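Local coordinates for clostripain-related protein (PDB 6N9J) that probably cleaves peptide bonds as a secreted cysteine protease of the clostripain (C11) family, and is held here with a covalent peptide inhibitor, at residues A[234-244]-A[314-325]; A[186-196]-A[210-218]. All coordinates share one frame; numbering follows the deposited sequence.

Along the chain, contact 2 comes first. It closes a short loop: 186-196 leads into helix 193-200, and 13 residues later helix 206-221 packs back on it through 210-218. Contact 1 opens only after that, at 234-244, and closes across 69 mostly helical or loop residues when 314-325 returns as an antiparallel neighbour. The two contacts are therefore in series, neither nested nor crossed. Their centres lie about 11 Å apart and they touch. Trp317 NE1 probably hydrogen-bonds Glu212 OE2, and Trp234 packs on Pro187. Contact 1 joins strands of the large mixed sheet, and contact 2 joins a loop and helix beside it.

Contact 1 of 2, residues A[234-244]-A[314-325]; sequences WTGGVSISVIK and AVIWKNTTDNNY
Ile240 and Asn319 exchange two backbone hydrogen bonds, with Ile240 N to Asn319 O at 2.9 Å. They form a hydrogen-bonded pair of antiparallel strands 239-244 and 315-320. Val242 N donates to Trp317 O, Ile316 N to Val242 O, and Lys244 N to Ala314 O. Just before strand 239-244, Thr321 OG1 accepts from Val238 N at 3.2 Å and donates to Asn323 O, so one hydroxyl bridges both segments and the turn.

Two waters fill in where direct bonds are poor. One accepts from Ser239 N and donates to Asn324 OD1. The other accepts from Trp234 NE1, in the plane of that ring, and from Tyr325 N.

Apolar contacts gather on the Ile240 and Val242 face. Trp317 has CG anti to its backbone N (chi1 -170°), which lays the ring along the strand. Its CB meets Val242 CB at 3.8 Å. Trp317 CZ3 lies 4.0 Å from Ile240 CB, and Ile240 O meets the ring edge. Trp234 and Tyr325 meet obliquely, their planes at 85°, beside the bound peptide, on which both pack.

The pair extends the parallel central strands of the clostripain-type sheet in antiparallel fashion. Strand 178-181 flanks 239-244, strand 333-337 pairs with 315-327, and helix 206-221 covers Trp317 and Val238.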
loop_
_atom_site.group_PDB
_atom_site.type_symbol
_atom_site.label_atom_id
_atom_site.label_comp_id
_atom_site.label_asym_id
_atom_site.label_seq_id
_atom_site.Cartn_x
_atom_site.Cartn_y
_atom_site.Cartn_z
ATOM N N TRP A 234 3.125 -1.614 -19.143
ATOM C CA TRP A 234 2.423 -0.481 -18.564
ATOM C C TRP A 234 3.099 0.836 -18.904
ATOM O O TRP A 234 4.176 1.145 -18.383
ATOM C CB TRP A 234 2.305 -0.630 -17.052
ATOM C CG TRP A 234 1.166 0.143 -16.494
ATOM C CD1 TRP A 234 1.184 1.441 -16.058
ATOM C CD2 TRP A 234 -0.186 -0.320 -16.323
ATOM N NE1 TRP A 234 -0.073 1.808 -15.622
ATOM C CE2 TRP A 234 -0.927 0.745 -15.768
ATOM C CE3 TRP A 234 -0.834 -1.537 -16.572
ATOM C CZ2 TRP A 234 -2.283 0.631 -15.461
ATOM C CZ3 TRP A 234 -2.178 -1.650 -16.267
ATOM C CH2 TRP A 234 -2.890 -0.572 -15.718
ATOM N N THR A 235 2.448 1.605 -19.777
ATOM C CA THR A 235 2.931 2.920 -20.187
ATOM C C THR A 235 2.139 4.050 -19.506
ATOM O O THR A 235 2.343 5.232 -19.792
ATOM C CB THR A 235 2.852 3.089 -21.727
ATOM O OG1 THR A 235 1.492 2.948 -22.169
ATOM C CG2 THR A 235 3.714 2.044 -22.434
ATOM N N GLY A 236 1.247 3.679 -18.591
ATOM C CA GLY A 236 0.351 4.638 -17.962
ATOM C C GLY A 236 0.907 5.386 -16.758
ATOM O O GLY A 236 0.202 6.204 -16.172
ATOM N N GLY A 237 2.160 5.114 -16.389
ATOM C CA GLY A 237 2.792 5.798 -15.271
ATOM C C GLY A 237 2.381 5.286 -13.898
ATOM O O GLY A 237 1.771 4.220 -13.772
ATOM N N VAL A 238 2.736 6.041 -12.863
ATOM C CA VAL A 238 2.466 5.660 -11.476
ATOM C C VAL A 238 2.697 6.853 -10.559
ATOM O O VAL A 238 3.402 7.788 -10.916
ATOM C CB VAL A 238 3.363 4.477 -11.000
ATOM C CG1 VAL A 238 4.771 4.954 -10.659
ATOM C CG2 VAL A 238 2.750 3.791 -9.790
ATOM N N SER A 239 2.098 6.814 -9.376
ATOM C CA SER A 239 2.363 7.798 -8.343
ATOM C C SER A 239 2.605 7.107 -7.008
ATOM O O SER A 239 1.851 6.210 -6.615
ATOM C CB SER A 239 1.194 8.768 -8.224
ATOM O OG SER A 239 0.046 8.068 -7.808
ATOM N N ILE A 240 3.653 7.522 -6.306
ATOM C CA ILE A 240 4.066 6.851 -5.072
ATOM C C ILE A 240 4.491 7.892 -4.047
ATOM O O ILE A 240 5.033 8.919 -4.416
ATOM C CB ILE A 240 5.248 5.853 -5.327
ATOM C CG1 ILE A 240 4.846 4.765 -6.317
ATOM C CG2 ILE A 240 5.744 5.209 -4.028
ATOM C CD1 ILE A 240 3.901 3.722 -5.735
ATOM N N SER A 241 4.228 7.631 -2.770
ATOM C CA SER A 241 4.811 8.419 -1.689
ATOM C C SER A 241 5.227 7.546 -0.496
ATOM O O SER A 241 4.936 6.346 -0.444
ATOM C CB SER A 241 3.831 9.510 -1.222
ATOM O OG SER A 241 2.680 8.948 -0.605
ATOM N N VAL A 242 5.922 8.164 0.456
ATOM C CA VAL A 242 6.379 7.499 1.671
ATOM C C VAL A 242 5.975 8.338 2.878
ATOM O O VAL A 242 6.357 9.508 2.985
ATOM C CB VAL A 242 7.926 7.302 1.695
ATOM C CG1 VAL A 242 8.384 6.802 3.053
ATOM C CG2 VAL A 242 8.376 6.352 0.607
ATOM N N ILE A 243 5.198 7.743 3.777
ATOM C CA ILE A 243 4.791 8.409 5.002
ATOM C C ILE A 243 5.579 7.873 6.200
ATOM O O ILE A 243 5.666 6.660 6.385
ATOM C CB ILE A 243 3.304 8.220 5.248
ATOM C CG1 ILE A 243 2.507 8.956 4.167
ATOM C CG2 ILE A 243 2.920 8.688 6.651
ATOM C CD1 ILE A 243 1.034 8.684 4.234
ATOM N N LYS A 244 6.163 8.789 6.984
ATOM C CA LYS A 244 6.891 8.477 8.222
ATOM C C LYS A 244 5.939 8.528 9.414
ATOM O O LYS A 244 5.483 9.619 9.817
ATOM C CB LYS A 244 8.046 9.468 8.416
ATOM C CG LYS A 244 9.006 9.152 9.563
ATOM C CD LYS A 244 10.084 10.215 9.671
ATOM C CE LYS A 244 11.295 9.735 10.459
ATOM N NZ LYS A 244 10.950 9.308 11.840
ATOM N N ALA A 314 6.013 14.499 7.628
ATOM C CA ALA A 314 5.374 13.186 7.601
ATOM C C ALA A 314 5.456 12.537 6.226
ATOM O O ALA A 314 5.652 11.326 6.125
ATOM C CB ALA A 314 3.922 13.288 8.045
ATOM N N VAL A 315 5.281 13.331 5.170
ATOM C CA VAL A 315 5.347 12.804 3.805
ATOM C C VAL A 315 6.748 13.070 3.276
ATOM O O VAL A 315 7.011 14.140 2.754
ATOM C CB VAL A 315 4.280 13.457 2.876
ATOM C CG1 VAL A 315 4.331 12.853 1.465
ATOM C CG2 VAL A 315 2.872 13.337 3.493
ATOM N N ILE A 316 7.662 12.111 3.423
ATOM C CA ILE A 316 9.076 12.423 3.208
ATOM C C ILE A 316 9.578 12.139 1.789
ATOM O O ILE A 316 10.705 12.474 1.440
ATOM C CB ILE A 316 9.967 11.661 4.218
ATOM C CG1 ILE A 316 9.816 10.150 4.057
ATOM C CG2 ILE A 316 9.622 12.069 5.647
ATOM C CD1 ILE A 316 10.818 9.377 4.879
ATOM N N TRP A 317 8.738 11.541 0.960
ATOM C CA TRP A 317 9.142 11.202 -0.394
ATOM C C TRP A 317 7.863 11.160 -1.214
ATOM O O TRP A 317 6.869 10.625 -0.738
ATOM C CB TRP A 317 9.890 9.844 -0.427
ATOM C CG TRP A 317 10.555 9.547 -1.751
ATOM C CD1 TRP A 317 11.873 9.720 -2.069
ATOM C CD2 TRP A 317 9.915 9.058 -2.945
ATOM N NE1 TRP A 317 12.093 9.371 -3.382
ATOM C CE2 TRP A 317 10.913 8.965 -3.940
ATOM C CE3 TRP A 317 8.605 8.684 -3.258
ATOM C CZ2 TRP A 317 10.637 8.501 -5.224
ATOM C CZ3 TRP A 317 8.329 8.240 -4.540
ATOM C CH2 TRP A 317 9.344 8.150 -5.508
ATOM N N LYS A 318 7.865 11.733 -2.421
ATOM C CA LYS A 318 6.750 11.513 -3.359
ATOM C C LYS A 318 7.180 11.746 -4.801
ATOM O O LYS A 318 8.098 12.525 -5.077
ATOM C CB LYS A 318 5.553 12.403 -3.030
ATOM C CG LYS A 318 5.784 13.870 -3.359
ATOM C CD LYS A 318 4.623 14.719 -2.902
ATOM C CE LYS A 318 5.014 16.181 -2.891
ATOM N NZ LYS A 318 5.462 16.597 -4.240
ATOM N N ASN A 319 6.524 11.050 -5.722
ATOM C CA ASN A 319 6.763 11.286 -7.135
ATOM C C ASN A 319 5.624 10.727 -7.963
ATOM O O ASN A 319 5.013 9.728 -7.601
ATOM C CB ASN A 319 8.089 10.672 -7.582
ATOM C CG ASN A 319 8.904 11.617 -8.436
ATOM O OD1 ASN A 319 8.360 12.521 -9.068
ATOM N ND2 ASN A 319 10.219 11.416 -8.462
ATOM N N THR A 320 5.335 11.387 -9.076
ATOM C CA THR A 320 4.290 10.934 -9.979
ATOM C C THR A 320 4.650 11.313 -11.405
ATOM O O THR A 320 5.315 12.306 -11.649
ATOM C CB THR A 320 2.915 11.534 -9.620
ATOM O OG1 THR A 320 1.903 10.994 -10.486
ATOM C CG2 THR A 320 2.934 13.064 -9.751
ATOM N N THR A 321 4.225 10.492 -12.351
ATOM C CA THR A 321 4.223 10.908 -13.741
ATOM C C THR A 321 3.104 11.951 -13.902
ATOM O O THR A 321 2.219 12.036 -13.053
ATOM C CB THR A 321 4.026 9.702 -14.666
ATOM O OG1 THR A 321 2.934 8.909 -14.179
ATOM C CG2 THR A 321 5.280 8.847 -14.656
ATOM N N ASP A 322 3.143 12.755 -14.959
ATOM C CA ASP A 322 2.177 13.857 -15.093
ATOM C C ASP A 322 0.730 13.358 -15.156
ATOM O O ASP A 322 -0.186 14.013 -14.662
ATOM C CB ASP A 322 2.500 14.705 -16.326
ATOM C CG ASP A 322 3.823 15.452 -16.188
ATOM O OD1 ASP A 322 4.133 15.918 -15.067
ATOM O OD2 ASP A 322 4.555 15.564 -17.198
ATOM N N ASN A 323 0.541 12.192 -15.757
ATOM C CA ASN A 323 -0.751 11.525 -15.771
ATOM C C ASN A 323 -0.604 10.152 -15.141
ATOM O O ASN A 323 0.510 9.616 -15.063
ATOM C CB ASN A 323 -1.295 11.389 -17.204
ATOM C CG ASN A 323 -1.568 12.724 -17.870
ATOM O OD1 ASN A 323 -1.871 13.718 -17.209
ATOM N ND2 ASN A 323 -1.478 12.750 -19.196
ATOM N N ASN A 324 -1.722 9.604 -14.664
ATOM C CA ASN A 324 -1.820 8.200 -14.267
ATOM C C ASN A 324 -3.018 7.581 -14.981
ATOM O O ASN A 324 -3.975 8.287 -15.310
ATOM C CB ASN A 324 -1.984 8.057 -12.751
ATOM C CG ASN A 324 -0.666 7.978 -12.017
ATOM O OD1 ASN A 324 -0.491 7.150 -11.123
ATOM N ND2 ASN A 324 0.275 8.835 -12.394
ATOM N N TYR A 325 -2.978 6.274 -15.217
ATOM C CA TYR A 325 -4.128 5.576 -15.779
ATOM C C TYR A 325 -5.150 5.284 -14.682
ATOM O O TYR A 325 -4.792 4.808 -13.609
ATOM C CB TYR A 325 -3.689 4.286 -16.465
ATOM C CG TYR A 325 -4.792 3.543 -17.218
ATOM C CD1 TYR A 325 -5.084 3.850 -18.535
ATOM C CD2 TYR A 325 -5.511 2.513 -16.606
ATOM C CE1 TYR A 325 -6.073 3.163 -19.225
ATOM C CE2 TYR A 325 -6.489 1.818 -17.282
ATOM C CZ TYR A 325 -6.768 2.144 -18.592
ATOM O OH TYR A 325 -7.748 1.458 -19.274
HETATM O O HOH W 1 -0.875 4.298 -14.260
HETATM O O HOH W 2 -0.218 5.010 -9.537
#

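Contact 2 of 2, residues A[186-196]-A[210-218]; sequences IPGPGAPYEVV and IAENYYSVY
Ile210 opens the helical side: its CG2 meets Val196 CG1 at 4.1 Å. One turn on, Asn213 lies against Val195, with OD1 3.7 Å from Val195 CB. Its ND2 is bonded to Ser209 O within its own helix.

Tyr214 carries much of the contact. Its CG stands anti to the backbone N (chi1 -166°), and the ring turns one face to Ala191 CA and Pro192 CD. Both make CH-pi contacts, Pro192 CD at 4.2 Å from the Tyr214 ring centroid and 13° off the normal. Ala191 CB touches Tyr214 CE1 at 3.4 Å. Ile186 CG2 and CD1 close around the phenol oxygen, which is hydrogen-bonded to Asp159. Ile186 also hydrogen-bonds the bound peptide through its backbone, so the helix holds a peptide-contacting loop. A phenylalanine here would probably keep the ring packing but leave Asp159 OD1 without its phenol partner.

Val217 CG2 lies against the Pro192 ring, 3.8 Å from Pro192 CB. Val217 CG2 also meets Val195 CG2 at 3.9 Å. Pro192 is the N-cap of helix 193-200, so this packing lies at the helix start.

Tyr218 ends the walk. Its ring crosses Pro187, with CE1 3.8 Å from Pro187 CG, while Pro192 CD approaches CE2. The hydroxyl comes near the type I turn of Pro187 to Gly190, but its spacing to Gly190 O is too short to trust.

Helix 24-37 packs on Tyr193 and Glu194. Helix 206-221 also packs directly on strand 155-159, Ile210 on Phe155 and Leu157, and in that strand Asp159 OD2 accepts from Ala191 N.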
loop_
_atom_site.group_PDB
_atom_site.type_symbol
_atom_site.label_atom_id
_atom_site.label_comp_id
_atom_site.label_asym_id
_atom_site.label_seq_id
_atom_site.Cartn_x
_atom_site.Cartn_y
_atom_site.Cartn_z
ATOM N N ILE A 186 -3.080 1.471 -8.386
ATOM C CA ILE A 186 -1.796 0.845 -8.678
ATOM C C ILE A 186 -1.928 -0.027 -9.927
ATOM O O ILE A 186 -2.897 -0.763 -10.068
ATOM C CB ILE A 186 -1.314 -0.021 -7.487
ATOM C CG1 ILE A 186 -0.721 0.863 -6.392
ATOM C CG2 ILE A 186 -0.305 -1.080 -7.946
ATOM C CD1 ILE A 186 0.731 1.245 -6.642
ATOM N N PRO A 187 -0.956 0.058 -10.842
ATOM C CA PRO A 187 -1.023 -0.757 -12.066
ATOM C C PRO A 187 -1.104 -2.259 -11.778
ATOM O O PRO A 187 -0.463 -2.752 -10.838
ATOM C CB PRO A 187 0.285 -0.409 -12.784
ATOM C CG PRO A 187 0.620 0.987 -12.281
ATOM C CD PRO A 187 0.186 0.993 -10.843
ATOM N N GLY A 188 -1.919 -2.965 -12.558
ATOM C CA GLY A 188 -1.967 -4.416 -12.520
ATOM C C GLY A 188 -0.642 -5.101 -12.216
ATOM O O GLY A 188 -0.551 -5.837 -11.236
ATOM N N PRO A 189 0.393 -4.849 -13.043
ATOM C CA PRO A 189 1.700 -5.504 -12.888
ATOM C C PRO A 189 2.388 -5.220 -11.560
ATOM O O PRO A 189 3.324 -5.929 -11.216
ATOM C CB PRO A 189 2.523 -4.924 -14.045
ATOM C CG PRO A 189 1.510 -4.568 -15.074
ATOM C CD PRO A 189 0.327 -4.068 -14.292
ATOM N N GLY A 190 1.939 -4.199 -10.838
ATOM C CA GLY A 190 2.510 -3.867 -9.544
ATOM C C GLY A 190 3.993 -3.532 -9.580
ATOM O O GLY A 190 4.502 -2.994 -10.562
ATOM N N ALA A 191 4.690 -3.840 -8.495
ATOM C CA ALA A 191 6.102 -3.520 -8.400
ATOM C C ALA A 191 6.933 -4.283 -9.422
ATOM O O ALA A 191 6.589 -5.397 -9.815
ATOM C CB ALA A 191 6.620 -3.800 -6.986
ATOM N N PRO A 192 8.019 -3.652 -9.881
ATOM C CA PRO A 192 9.132 -4.289 -10.593
ATOM C C PRO A 192 10.085 -4.954 -9.592
ATOM O O PRO A 192 11.112 -4.378 -9.184
ATOM C CB PRO A 192 9.796 -3.117 -11.308
ATOM C CG PRO A 192 9.545 -1.947 -10.371
ATOM C CD PRO A 192 8.166 -2.185 -9.817
ATOM N N TYR A 193 9.749 -6.180 -9.196
ATOM C CA TYR A 193 10.417 -6.809 -8.065
ATOM C C TYR A 193 11.850 -7.192 -8.364
ATOM O O TYR A 193 12.576 -7.627 -7.472
ATOM C CB TYR A 193 9.631 -8.029 -7.599
ATOM C CG TYR A 193 8.409 -7.640 -6.809
ATOM C CD1 TYR A 193 8.531 -7.208 -5.493
ATOM C CD2 TYR A 193 7.144 -7.687 -7.374
ATOM C CE1 TYR A 193 7.432 -6.837 -4.760
ATOM C CE2 TYR A 193 6.024 -7.316 -6.642
ATOM C CZ TYR A 193 6.177 -6.886 -5.338
ATOM O OH TYR A 193 5.095 -6.504 -4.585
ATOM N N GLU A 194 12.266 -7.024 -9.614
ATOM C CA GLU A 194 13.657 -7.265 -9.956
ATOM C C GLU A 194 14.564 -6.147 -9.428
ATOM O O GLU A 194 15.766 -6.352 -9.273
ATOM C CB GLU A 194 13.823 -7.419 -11.470
ATOM C CG GLU A 194 13.724 -6.130 -12.259
ATOM C CD GLU A 194 12.299 -5.729 -12.632
ATOM O OE1 GLU A 194 11.312 -6.300 -12.099
ATOM O OE2 GLU A 194 12.175 -4.825 -13.483
ATOM N N VAL A 195 14.001 -4.968 -9.149
ATOM C CA VAL A 195 14.785 -3.901 -8.512
ATOM C C VAL A 195 14.235 -3.493 -7.142
ATOM O O VAL A 195 14.959 -2.938 -6.332
ATOM C CB VAL A 195 14.890 -2.635 -9.396
ATOM C CG1 VAL A 195 15.963 -2.820 -10.468
ATOM C CG2 VAL A 195 13.521 -2.248 -10.000
ATOM N N VAL A 196 12.972 -3.787 -6.867
ATOM C CA VAL A 196 12.419 -3.523 -5.541
ATOM C C VAL A 196 12.968 -4.500 -4.481
ATOM O O VAL A 196 13.212 -4.101 -3.340
ATOM C CB VAL A 196 10.874 -3.573 -5.557
ATOM C CG1 VAL A 196 10.317 -3.712 -4.137
ATOM C CG2 VAL A 196 10.316 -2.317 -6.225
ATOM N N ILE A 210 12.815 1.654 -1.813
ATOM C CA ILE A 210 11.729 0.895 -2.427
ATOM C C ILE A 210 10.950 1.810 -3.367
ATOM O O ILE A 210 10.668 1.443 -4.517
ATOM C CB ILE A 210 10.796 0.272 -1.353
ATOM C CG1 ILE A 210 11.529 -0.846 -0.602
ATOM C CG2 ILE A 210 9.481 -0.260 -1.995
ATOM C CD1 ILE A 210 10.896 -1.243 0.747
ATOM N N ALA A 211 10.651 3.021 -2.887
ATOM C CA ALA A 211 9.867 4.002 -3.639
ATOM C C ALA A 211 10.557 4.423 -4.929
ATOM O O ALA A 211 9.952 4.421 -5.997
ATOM C CB ALA A 211 9.601 5.213 -2.785
ATOM N N GLU A 212 11.831 4.788 -4.814
ATOM C CA GLU A 212 12.607 5.238 -5.960
ATOM C C GLU A 212 12.680 4.164 -7.024
ATOM O O GLU A 212 12.555 4.456 -8.206
ATOM C CB GLU A 212 14.027 5.648 -5.529
ATOM C CG GLU A 212 14.118 7.017 -4.832
ATOM C CD GLU A 212 14.181 8.199 -5.802
ATOM O OE1 GLU A 212 14.323 7.987 -7.023
ATOM O OE2 GLU A 212 14.102 9.360 -5.330
ATOM N N ASN A 213 12.892 2.917 -6.603
ATOM C CA ASN A 213 13.046 1.823 -7.551
ATOM C C ASN A 213 11.698 1.441 -8.154
ATOM O O ASN A 213 11.599 1.161 -9.348
ATOM C CB ASN A 213 13.716 0.607 -6.886
ATOM C CG ASN A 213 15.224 0.767 -6.765
ATOM O OD1 ASN A 213 15.969 0.430 -7.680
ATOM N ND2 ASN A 213 15.676 1.296 -5.640
ATOM N N TYR A 214 10.661 1.438 -7.331
ATOM C CA TYR A 214 9.322 1.206 -7.846
ATOM C C TYR A 214 9.012 2.269 -8.918
ATOM O O TYR A 214 8.768 1.931 -10.074
ATOM C CB TYR A 214 8.295 1.260 -6.718
ATOM C CG TYR A 214 6.938 0.711 -7.078
ATOM C CD1 TYR A 214 6.343 -0.252 -6.274
ATOM C CD2 TYR A 214 6.267 1.118 -8.238
ATOM C CE1 TYR A 214 5.108 -0.772 -6.578
ATOM C CE2 TYR A 214 5.022 0.592 -8.571
ATOM C CZ TYR A 214 4.455 -0.352 -7.721
ATOM O OH TYR A 214 3.240 -0.917 -7.983
ATOM N N TYR A 215 9.023 3.541 -8.529
ATOM C CA TYR A 215 8.696 4.622 -9.451
ATOM C C TYR A 215 9.510 4.622 -10.747
ATOM O O TYR A 215 8.967 4.843 -11.827
ATOM C CB TYR A 215 8.877 5.968 -8.749
ATOM C CG TYR A 215 8.556 7.137 -9.650
ATOM C CD1 TYR A 215 7.236 7.475 -9.925
ATOM C CD2 TYR A 215 9.566 7.890 -10.242
ATOM C CE1 TYR A 215 6.922 8.525 -10.752
ATOM C CE2 TYR A 215 9.261 8.962 -11.069
ATOM C CZ TYR A 215 7.930 9.265 -11.322
ATOM O OH TYR A 215 7.599 10.304 -12.156
ATOM N N SER A 216 10.814 4.386 -10.640
ATOM C CA SER A 216 11.704 4.596 -11.769
ATOM C C SER A 216 11.411 3.700 -12.977
ATOM O O SER A 216 11.608 4.112 -14.120
ATOM C CB SER A 216 13.152 4.403 -11.330
ATOM O OG SER A 216 14.036 4.768 -12.372
ATOM N N VAL A 217 10.952 2.479 -12.747
ATOM C CA VAL A 217 10.679 1.610 -13.883
ATOM C C VAL A 217 9.444 2.114 -14.645
ATOM O O VAL A 217 9.438 2.160 -15.877
ATOM C CB VAL A 217 10.495 0.146 -13.440
ATOM C CG1 VAL A 217 9.864 -0.683 -14.548
ATOM C CG2 VAL A 217 11.847 -0.446 -13.037
ATOM N N TYR A 218 8.418 2.526 -13.913
ATOM C CA TYR A 218 7.200 3.025 -14.545
ATOM C C TYR A 218 7.434 4.371 -15.212
ATOM O O TYR A 218 6.918 4.622 -16.309
ATOM C CB TYR A 218 6.061 3.118 -13.523
ATOM C CG TYR A 218 5.454 1.768 -13.244
ATOM C CD1 TYR A 218 4.448 1.261 -14.059
ATOM C CD2 TYR A 218 5.912 0.982 -12.190
ATOM C CE1 TYR A 218 3.906 0.013 -13.824
ATOM C CE2 TYR A 218 5.375 -0.267 -11.945
ATOM C CZ TYR A 218 4.370 -0.747 -12.762
ATOM O OH TYR A 218 3.836 -1.996 -12.518
#